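Local coordinates for protein photosystem II stability/assembly factor HCF136, chloroplastic (Cyanidioschyzon merolae, PDB 5OJ3) that is probably essential for photosystem II biogenesis, acting in assembly of an early intermediate that contains the D2 protein and cytochrome b559, at residues A[245-256]-A[292-303]; A[406-414]-A[422-432]. All coordinates share one frame; numbering follows the deposited sequence.

Contact 1: residues A[245-256]-A[292-303]; sequences LVRETIDATLNR and FFLTWVPGSDFW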
# COMPACT_ATOMS: atom_id res chain seq x y z
N LEU A 245 3.61 14.41 -13.49
CA LEU A 245 2.32 14.07 -14.07
C LEU A 245 1.18 14.97 -13.61
O LEU A 245 0.17 15.07 -14.32
CB LEU A 245 1.95 12.61 -13.75
CG LEU A 245 2.69 11.51 -14.52
CD1 LEU A 245 2.05 10.16 -14.26
CD2 LEU A 245 2.71 11.82 -16.01
N VAL A 246 1.32 15.62 -12.46
CA VAL A 246 0.26 16.43 -11.88
C VAL A 246 0.73 17.88 -11.87
O VAL A 246 1.66 18.24 -11.14
CB VAL A 246 -0.10 15.96 -10.46
CG1 VAL A 246 -1.50 16.43 -10.09
CG2 VAL A 246 -0.01 14.44 -10.37
N ARG A 247 0.09 18.71 -12.70
CA ARG A 247 0.44 20.13 -12.76
C ARG A 247 0.21 20.81 -11.42
O ARG A 247 1.01 21.67 -11.00
CB ARG A 247 -0.37 20.83 -13.85
CG ARG A 247 0.07 20.55 -15.27
CD ARG A 247 -0.80 21.32 -16.25
NE ARG A 247 -0.53 22.75 -16.21
CZ ARG A 247 -0.06 23.46 -17.24
NH1 ARG A 247 0.18 22.85 -18.40
NH2 ARG A 247 0.16 24.76 -17.11
N GLU A 248 -0.86 20.45 -10.73
CA GLU A 248 -1.38 21.22 -9.60
C GLU A 248 -1.09 20.49 -8.29
O GLU A 248 -1.48 19.33 -8.12
CB GLU A 248 -2.88 21.45 -9.76
CG GLU A 248 -3.38 22.72 -9.09
CD GLU A 248 -4.85 22.97 -9.35
OE1 GLU A 248 -5.53 22.05 -9.83
OE2 GLU A 248 -5.32 24.09 -9.07
N THR A 249 -0.41 21.18 -7.37
CA THR A 249 -0.18 20.64 -6.05
C THR A 249 -1.50 20.51 -5.29
O THR A 249 -2.49 21.17 -5.60
CB THR A 249 0.80 21.52 -5.27
OG1 THR A 249 0.10 22.66 -4.75
CG2 THR A 249 1.92 21.99 -6.18
N ILE A 250 -1.51 19.62 -4.29
CA ILE A 250 -2.75 19.29 -3.60
C ILE A 250 -3.29 20.50 -2.86
O ILE A 250 -4.50 20.79 -2.91
CB ILE A 250 -2.53 18.09 -2.66
CG1 ILE A 250 -2.35 16.81 -3.47
CG2 ILE A 250 -3.69 17.95 -1.69
CD1 ILE A 250 -1.99 15.60 -2.64
N ASP A 251 -2.42 21.25 -2.17
CA ASP A 251 -2.88 22.44 -1.46
C ASP A 251 -3.29 23.55 -2.42
O ASP A 251 -4.02 24.46 -2.01
CB ASP A 251 -1.80 22.94 -0.51
CG ASP A 251 -1.58 22.01 0.67
OD1 ASP A 251 -1.27 20.83 0.43
OD2 ASP A 251 -1.73 22.46 1.83
N ALA A 252 -2.87 23.50 -3.68
CA ALA A 252 -3.41 24.42 -4.67
C ALA A 252 -4.88 24.10 -4.96
O ALA A 252 -5.69 25.01 -5.14
CB ALA A 252 -2.59 24.38 -5.95
N THR A 253 -5.22 22.81 -5.00
CA THR A 253 -6.61 22.41 -5.23
C THR A 253 -7.41 22.45 -3.93
O THR A 253 -8.60 22.76 -3.95
CB THR A 253 -6.68 21.02 -5.84
OG1 THR A 253 -6.66 20.03 -4.81
CG2 THR A 253 -5.49 20.79 -6.77
N LEU A 254 -6.78 22.13 -2.80
CA LEU A 254 -7.48 22.25 -1.52
C LEU A 254 -7.89 23.69 -1.25
O LEU A 254 -8.91 23.93 -0.60
CB LEU A 254 -6.62 21.71 -0.38
CG LEU A 254 -6.52 20.19 -0.29
CD1 LEU A 254 -5.69 19.78 0.92
CD2 LEU A 254 -7.91 19.56 -0.23
N ASN A 255 -7.13 24.65 -1.76
CA ASN A 255 -7.51 26.06 -1.72
C ASN A 255 -8.59 26.40 -2.75
O ASN A 255 -8.86 27.58 -3.01
CB ASN A 255 -6.28 26.94 -1.95
CG ASN A 255 -6.46 28.34 -1.43
OD1 ASN A 255 -7.11 28.56 -0.40
ND2 ASN A 255 -5.92 29.32 -2.15
N ARG A 256 -9.20 25.37 -3.33
CA ARG A 256 -10.15 25.54 -4.42
C ARG A 256 -11.43 24.72 -4.21
O ARG A 256 -12.30 24.74 -5.08
CB ARG A 256 -9.48 25.16 -5.75
CG ARG A 256 -10.20 25.55 -7.03
CD ARG A 256 -9.27 25.51 -8.23
NE ARG A 256 -8.50 24.26 -8.32
CZ ARG A 256 -8.96 23.13 -8.84
NH1 ARG A 256 -10.18 23.06 -9.34
NH2 ARG A 256 -8.18 22.06 -8.87
N PHE A 292 -10.29 13.55 4.97
CA PHE A 292 -10.92 13.21 3.70
C PHE A 292 -10.02 12.18 3.04
O PHE A 292 -9.15 11.58 3.69
CB PHE A 292 -11.11 14.47 2.83
CG PHE A 292 -9.84 15.22 2.57
CD1 PHE A 292 -9.36 16.14 3.48
CD2 PHE A 292 -9.12 15.00 1.41
CE1 PHE A 292 -8.19 16.82 3.24
CE2 PHE A 292 -7.95 15.68 1.16
CZ PHE A 292 -7.49 16.60 2.08
N PHE A 293 -10.22 11.93 1.75
CA PHE A 293 -9.27 11.14 0.99
C PHE A 293 -9.14 11.72 -0.42
O PHE A 293 -9.95 12.55 -0.84
CB PHE A 293 -9.65 9.65 0.97
CG PHE A 293 -10.92 9.34 0.25
CD1 PHE A 293 -12.15 9.47 0.89
CD2 PHE A 293 -10.91 8.86 -1.05
CE1 PHE A 293 -13.33 9.17 0.23
CE2 PHE A 293 -12.08 8.56 -1.71
CZ PHE A 293 -13.29 8.71 -1.07
N LEU A 294 -8.11 11.28 -1.13
CA LEU A 294 -7.74 11.85 -2.42
C LEU A 294 -7.54 10.74 -3.44
O LEU A 294 -7.09 9.64 -3.10
CB LEU A 294 -6.46 12.69 -2.31
CG LEU A 294 -6.51 13.94 -1.43
CD1 LEU A 294 -5.21 14.12 -0.67
CD2 LEU A 294 -6.81 15.17 -2.28
N THR A 295 -7.86 11.04 -4.69
CA THR A 295 -7.66 10.11 -5.79
C THR A 295 -7.08 10.85 -6.98
O THR A 295 -7.24 12.07 -7.13
CB THR A 295 -8.97 9.43 -6.22
OG1 THR A 295 -9.83 10.38 -6.85
CG2 THR A 295 -9.68 8.79 -5.03
N TRP A 296 -6.39 10.10 -7.84
CA TRP A 296 -5.85 10.62 -9.08
C TRP A 296 -5.97 9.54 -10.15
O TRP A 296 -5.50 8.42 -9.95
CB TRP A 296 -4.39 11.05 -8.94
CG TRP A 296 -3.83 11.70 -10.17
CD1 TRP A 296 -3.96 13.00 -10.55
CD2 TRP A 296 -3.08 11.06 -11.21
NE1 TRP A 296 -3.32 13.22 -11.74
CE2 TRP A 296 -2.77 12.04 -12.18
CE3 TRP A 296 -2.63 9.75 -11.42
CZ2 TRP A 296 -2.04 11.76 -13.33
CZ3 TRP A 296 -1.90 9.47 -12.56
CH2 TRP A 296 -1.61 10.47 -13.50
N VAL A 297 -6.60 9.88 -11.27
CA VAL A 297 -6.68 8.97 -12.41
C VAL A 297 -5.83 9.57 -13.52
O VAL A 297 -5.71 10.80 -13.61
CB VAL A 297 -8.14 8.73 -12.84
CG1 VAL A 297 -9.03 8.52 -11.63
CG2 VAL A 297 -8.64 9.86 -13.71
N PRO A 298 -5.17 8.75 -14.34
CA PRO A 298 -4.29 9.28 -15.38
C PRO A 298 -4.98 10.33 -16.25
O PRO A 298 -6.16 10.22 -16.56
CB PRO A 298 -3.91 8.04 -16.19
CG PRO A 298 -3.97 6.93 -15.20
CD PRO A 298 -5.10 7.28 -14.26
N GLY A 299 -4.22 11.36 -16.61
CA GLY A 299 -4.71 12.42 -17.46
C GLY A 299 -5.25 13.64 -16.74
O GLY A 299 -5.29 14.72 -17.33
N SER A 300 -5.65 13.51 -15.48
CA SER A 300 -6.16 14.65 -14.75
C SER A 300 -5.01 15.47 -14.17
O SER A 300 -3.96 14.94 -13.80
CB SER A 300 -7.10 14.21 -13.63
OG SER A 300 -6.45 13.35 -12.71
N ASP A 301 -5.23 16.78 -14.09
CA ASP A 301 -4.19 17.72 -13.70
C ASP A 301 -4.11 17.91 -12.19
O ASP A 301 -3.32 18.74 -11.73
CB ASP A 301 -4.43 19.07 -14.38
CG ASP A 301 -4.24 19.01 -15.88
OD1 ASP A 301 -3.20 18.48 -16.32
OD2 ASP A 301 -5.13 19.48 -16.62
N PHE A 302 -4.90 17.18 -11.42
CA PHE A 302 -4.93 17.38 -9.98
C PHE A 302 -5.53 16.15 -9.31
O PHE A 302 -6.30 15.41 -9.93
CB PHE A 302 -5.74 18.64 -9.63
CG PHE A 302 -7.12 18.66 -10.23
CD1 PHE A 302 -7.39 19.41 -11.37
CD2 PHE A 302 -8.14 17.88 -9.69
CE1 PHE A 302 -8.66 19.41 -11.93
CE2 PHE A 302 -9.41 17.89 -10.25
CZ PHE A 302 -9.67 18.66 -11.37
N TRP A 303 -5.17 15.94 -8.05
CA TRP A 303 -5.90 14.99 -7.23
C TRP A 303 -7.32 15.52 -7.01
O TRP A 303 -7.55 16.73 -6.91
CB TRP A 303 -5.22 14.77 -5.88
CG TRP A 303 -3.91 14.03 -5.91
CD1 TRP A 303 -2.69 14.54 -6.28
CD2 TRP A 303 -3.68 12.67 -5.53
NE1 TRP A 303 -1.73 13.56 -6.16
CE2 TRP A 303 -2.31 12.41 -5.71
CE3 TRP A 303 -4.51 11.64 -5.07
CZ2 TRP A 303 -1.74 11.16 -5.43
CZ3 TRP A 303 -3.95 10.41 -4.80
CH2 TRP A 303 -2.58 10.18 -4.98
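Val-246 reaches past the indole of Trp-296, the two side chains running in opposite directions, and sets its CG2 methyl over one face of the five-membered ring, 4.1 Å from that ring's centroid, a CH-pi contact. Leu-245 crosses the same indole at about a right angle and brings CD1 to CH2 of Trp-296 at 3.8 Å. The other branch of Val-246, CG1, lies anti to the backbone N (chi1 -159°), which directs it onto the main chain of Asp-301 and Phe-302. Within its own loop Trp-296 gives NE1 to Ser-300 O, a bond of 2.8 Å tilted from the ring plane, so the indole is tied to the end of the type II turn formed by Val-297 to Ser-300. With Trp-296 cut back to an alanine, the methyls of Val-246 and Leu-245 would probably face a gap and Ser-300 O would lose this donor.

Trp-303 is a second platform: CD1 of Ile-250 sits over one of its faces and CB of Trp-296 over the opposite one, while NE1 is hydrogen-bonded to Gly-230 O. Beyond it, Ile-250 meets Leu-294 tip to tip, and both methyls of Leu-254 touch CZ of Phe-292. This is how the short helix 250-254 packs onto strand 292-296 of a propeller blade, with Ile-232 of the preceding blade touching both indoles.

The outer margin mixes polar groups with the Phe-302 ring. Glu-248 N donates to Asp-301 O at 3.2 Å, and the guanidinium of Arg-256 stands over the Phe-302 ring in a cation-pi contact, CZ 4.9 Å from its centroid. NH2 of Arg-256 also forms a salt bridge with OE1 of Glu-248 (2.8 Å). The cation is thus shared between ring and carboxylate, which would probably offset the negative charge of Glu-248 beside Phe-302.

Contact 2: residues A[406-414]-A[422-432]; sequences GANLYKIKF and VLGADGVLLKF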
# COMPACT_ATOMS: atom_id res chain seq x y z
N GLY A 406 1.00 -9.49 21.14
CA GLY A 406 2.36 -8.99 21.21
C GLY A 406 2.92 -8.61 19.85
O GLY A 406 3.19 -7.43 19.61
N ALA A 407 3.09 -9.59 18.97
CA ALA A 407 3.60 -9.30 17.63
C ALA A 407 2.57 -8.51 16.83
O ALA A 407 1.38 -8.81 16.86
CB ALA A 407 3.96 -10.59 16.90
N ASN A 408 3.04 -7.49 16.11
CA ASN A 408 2.17 -6.59 15.39
C ASN A 408 2.09 -6.96 13.91
O ASN A 408 3.06 -7.47 13.33
CB ASN A 408 2.67 -5.15 15.53
CG ASN A 408 2.56 -4.63 16.95
OD1 ASN A 408 1.71 -5.07 17.72
ND2 ASN A 408 3.44 -3.70 17.30
N LEU A 409 0.93 -6.71 13.30
CA LEU A 409 0.67 -7.06 11.91
C LEU A 409 0.22 -5.81 11.17
O LEU A 409 -0.81 -5.22 11.52
CB LEU A 409 -0.38 -8.16 11.81
CG LEU A 409 0.04 -9.48 12.47
CD1 LEU A 409 -0.98 -10.56 12.22
CD2 LEU A 409 1.41 -9.91 11.95
N TYR A 410 0.97 -5.41 10.14
CA TYR A 410 0.78 -4.12 9.51
C TYR A 410 0.27 -4.16 8.07
O TYR A 410 -0.35 -3.19 7.63
CB TYR A 410 2.09 -3.32 9.53
CG TYR A 410 2.58 -2.93 10.91
CD1 TYR A 410 1.68 -2.70 11.94
CD2 TYR A 410 3.93 -2.81 11.18
CE1 TYR A 410 2.12 -2.35 13.21
CE2 TYR A 410 4.38 -2.46 12.44
CZ TYR A 410 3.47 -2.23 13.45
OH TYR A 410 3.92 -1.89 14.70
N LYS A 411 0.52 -5.24 7.33
CA LYS A 411 0.32 -5.19 5.89
C LYS A 411 0.04 -6.58 5.34
O LYS A 411 0.71 -7.55 5.72
CB LYS A 411 1.56 -4.59 5.21
CG LYS A 411 1.39 -4.26 3.73
CD LYS A 411 2.73 -3.89 3.12
CE LYS A 411 2.76 -4.15 1.62
NZ LYS A 411 1.79 -3.28 0.90
N ILE A 412 -0.94 -6.67 4.45
CA ILE A 412 -1.27 -7.91 3.74
C ILE A 412 -1.17 -7.66 2.24
O ILE A 412 -1.61 -6.62 1.74
CB ILE A 412 -2.67 -8.43 4.12
CG1 ILE A 412 -2.90 -8.31 5.62
CG2 ILE A 412 -2.85 -9.87 3.65
CD1 ILE A 412 -4.19 -8.96 6.11
N LYS A 413 -0.58 -8.62 1.53
CA LYS A 413 -0.33 -8.52 0.10
C LYS A 413 -0.51 -9.87 -0.57
O LYS A 413 0.16 -10.84 -0.19
CB LYS A 413 1.07 -7.97 -0.16
CG LYS A 413 1.34 -7.53 -1.58
CD LYS A 413 2.75 -7.02 -1.70
CE LYS A 413 2.93 -6.23 -2.98
NZ LYS A 413 3.89 -5.11 -2.74
N PHE A 414 -1.40 -9.94 -1.55
CA PHE A 414 -1.56 -11.14 -2.35
C PHE A 414 -0.89 -10.97 -3.71
O PHE A 414 -0.74 -9.86 -4.21
CB PHE A 414 -3.05 -11.47 -2.56
CG PHE A 414 -3.73 -12.02 -1.34
CD1 PHE A 414 -4.04 -11.19 -0.27
CD2 PHE A 414 -4.04 -13.37 -1.25
CE1 PHE A 414 -4.67 -11.70 0.86
CE2 PHE A 414 -4.66 -13.88 -0.13
CZ PHE A 414 -4.98 -13.04 0.93
N VAL A 422 1.93 -11.72 4.96
CA VAL A 422 1.59 -10.69 5.93
C VAL A 422 2.89 -10.23 6.58
O VAL A 422 3.69 -11.05 7.02
CB VAL A 422 0.60 -11.19 6.99
CG1 VAL A 422 0.47 -10.18 8.13
CG2 VAL A 422 -0.76 -11.47 6.36
N LEU A 423 3.09 -8.91 6.63
CA LEU A 423 4.32 -8.33 7.13
C LEU A 423 4.04 -7.62 8.45
O LEU A 423 3.05 -6.90 8.57
CB LEU A 423 4.93 -7.36 6.12
CG LEU A 423 5.15 -7.88 4.70
CD1 LEU A 423 5.26 -6.72 3.73
CD2 LEU A 423 6.36 -8.80 4.61
N GLY A 424 4.92 -7.82 9.43
CA GLY A 424 4.71 -7.29 10.75
C GLY A 424 6.01 -6.82 11.38
O GLY A 424 7.08 -6.89 10.77
N ALA A 425 5.88 -6.31 12.60
CA ALA A 425 7.04 -5.86 13.36
C ALA A 425 7.77 -7.04 13.97
O ALA A 425 7.24 -8.16 14.05
CB ALA A 425 6.61 -4.87 14.45
N ASP A 426 9.00 -6.78 14.40
CA ASP A 426 9.89 -7.80 14.97
C ASP A 426 10.04 -8.97 13.99
O ASP A 426 10.02 -10.14 14.35
CB ASP A 426 9.36 -8.25 16.34
CG ASP A 426 10.28 -9.23 17.07
OD1 ASP A 426 10.30 -10.44 16.77
OD2 ASP A 426 10.99 -8.77 17.99
N GLY A 427 10.17 -8.64 12.70
CA GLY A 427 10.52 -9.66 11.73
C GLY A 427 9.47 -10.74 11.57
O GLY A 427 9.82 -11.88 11.27
N VAL A 428 8.21 -10.44 11.83
CA VAL A 428 7.15 -11.43 11.74
C VAL A 428 6.64 -11.44 10.30
O VAL A 428 6.15 -10.42 9.80
CB VAL A 428 6.02 -11.13 12.74
CG1 VAL A 428 4.86 -12.07 12.50
CG2 VAL A 428 6.53 -11.28 14.16
N LEU A 429 6.75 -12.59 9.64
CA LEU A 429 6.23 -12.77 8.29
C LEU A 429 5.43 -14.06 8.22
O LEU A 429 5.93 -15.13 8.59
CB LEU A 429 7.37 -12.81 7.27
CG LEU A 429 7.18 -13.51 5.94
CD1 LEU A 429 6.21 -12.72 5.09
CD2 LEU A 429 8.53 -13.59 5.24
N LEU A 430 4.21 -13.96 7.72
CA LEU A 430 3.29 -15.08 7.59
C LEU A 430 3.03 -15.33 6.11
O LEU A 430 2.82 -14.39 5.34
CB LEU A 430 1.96 -14.83 8.31
CG LEU A 430 1.86 -14.54 9.81
CD1 LEU A 430 2.52 -13.24 10.20
CD2 LEU A 430 0.40 -14.51 10.21
N LYS A 431 3.03 -16.60 5.72
CA LYS A 431 2.84 -16.99 4.34
C LYS A 431 1.49 -17.67 4.20
O LYS A 431 1.07 -18.44 5.08
CB LYS A 431 3.96 -17.93 3.87
CG LYS A 431 3.57 -18.82 2.71
CD LYS A 431 4.77 -19.42 2.01
CE LYS A 431 4.35 -20.01 0.68
NZ LYS A 431 3.17 -20.90 0.83
N PHE A 432 0.80 -17.39 3.10
CA PHE A 432 -0.59 -17.79 2.96
C PHE A 432 -0.67 -19.22 2.46
O PHE A 432 0.09 -19.64 1.58
CB PHE A 432 -1.33 -16.87 1.99
CG PHE A 432 -2.79 -17.19 1.85
CD1 PHE A 432 -3.64 -17.11 2.95
CD2 PHE A 432 -3.32 -17.57 0.63
CE1 PHE A 432 -4.98 -17.41 2.82
CE2 PHE A 432 -4.65 -17.86 0.49
CZ PHE A 432 -5.49 -17.78 1.59
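Leu-409 drops its CD2 methyl into a hollow walled by three side chains of the facing segment: Val-422 CG1 at 3.9 Å from that CD2, Leu-430 CD1 and Val-428 CG1. Its side chain crosses those of Val-422 and Leu-430 at about right angles. Gly-424, which faces Leu-409 in a non-hydrogen-bonded pair, brings no side chain to this face. Alongside, Ile-412 and Val-422 point the same way, CG2 of each touching at 3.8 Å. Val-422 divides its bulk between the two neighbours: CG1, anti to the backbone N (chi1 170°), goes to Leu-409, and CG2 to Ile-412. Met-386 of the adjacent blade covers this face.

Strands 409-414 and 420-424 form an antiparallel hairpin, 409-414 being the edge strand and 420-424 its neighbour in the four-stranded blade that closes the seven-bladed propeller; strand 109-111, from the start of the modelled chain, forms the opposite edge. A classic beta bulge interrupts the pairing. Leu-423 O receives Tyr-410 N at 3.0 Å and, weakly, Lys-411 N, so two residues stand opposite one, while Leu-423 N returns a bond to Lys-411 O at 2.9 Å.

On the other face the aliphatic part of Lys-411 runs beside Leu-423, its CD 3.8 Å from CD1 of the leucine. At the bulge itself, the ring of Tyr-410 meets the methyl of Ala-425, CE2 to CB 3.8 Å. At the far end Phe-414 presents its ring edge to the face of Phe-432, a T-shaped pair with centroids 5.3 Å apart and planes at 64°; its CE2 lies above the rim of the Phe-432 ring, and Trp-109 touches both phenylalanines.

Contact 1 closes along the chain before contact 2 opens, and both belong to the same propeller torus, on opposite sides of its centre. Their centres lie about 32 Å apart and their nearest atoms about 15 Å, so they do not touch. They share no strand or sheet. Residues 292-303 carry strand 292-296 of one blade, packed against the linker and short helix that follow strand 243-244 of the preceding blade, so contact 1 joins successive blades. Contact 2 lies within a single blade, the one where strand 109-111 meets the last strands of the chain. Contact 1 thus packs one blade's linker on the next blade, whereas contact 2 is internal to the blade that closes the ring.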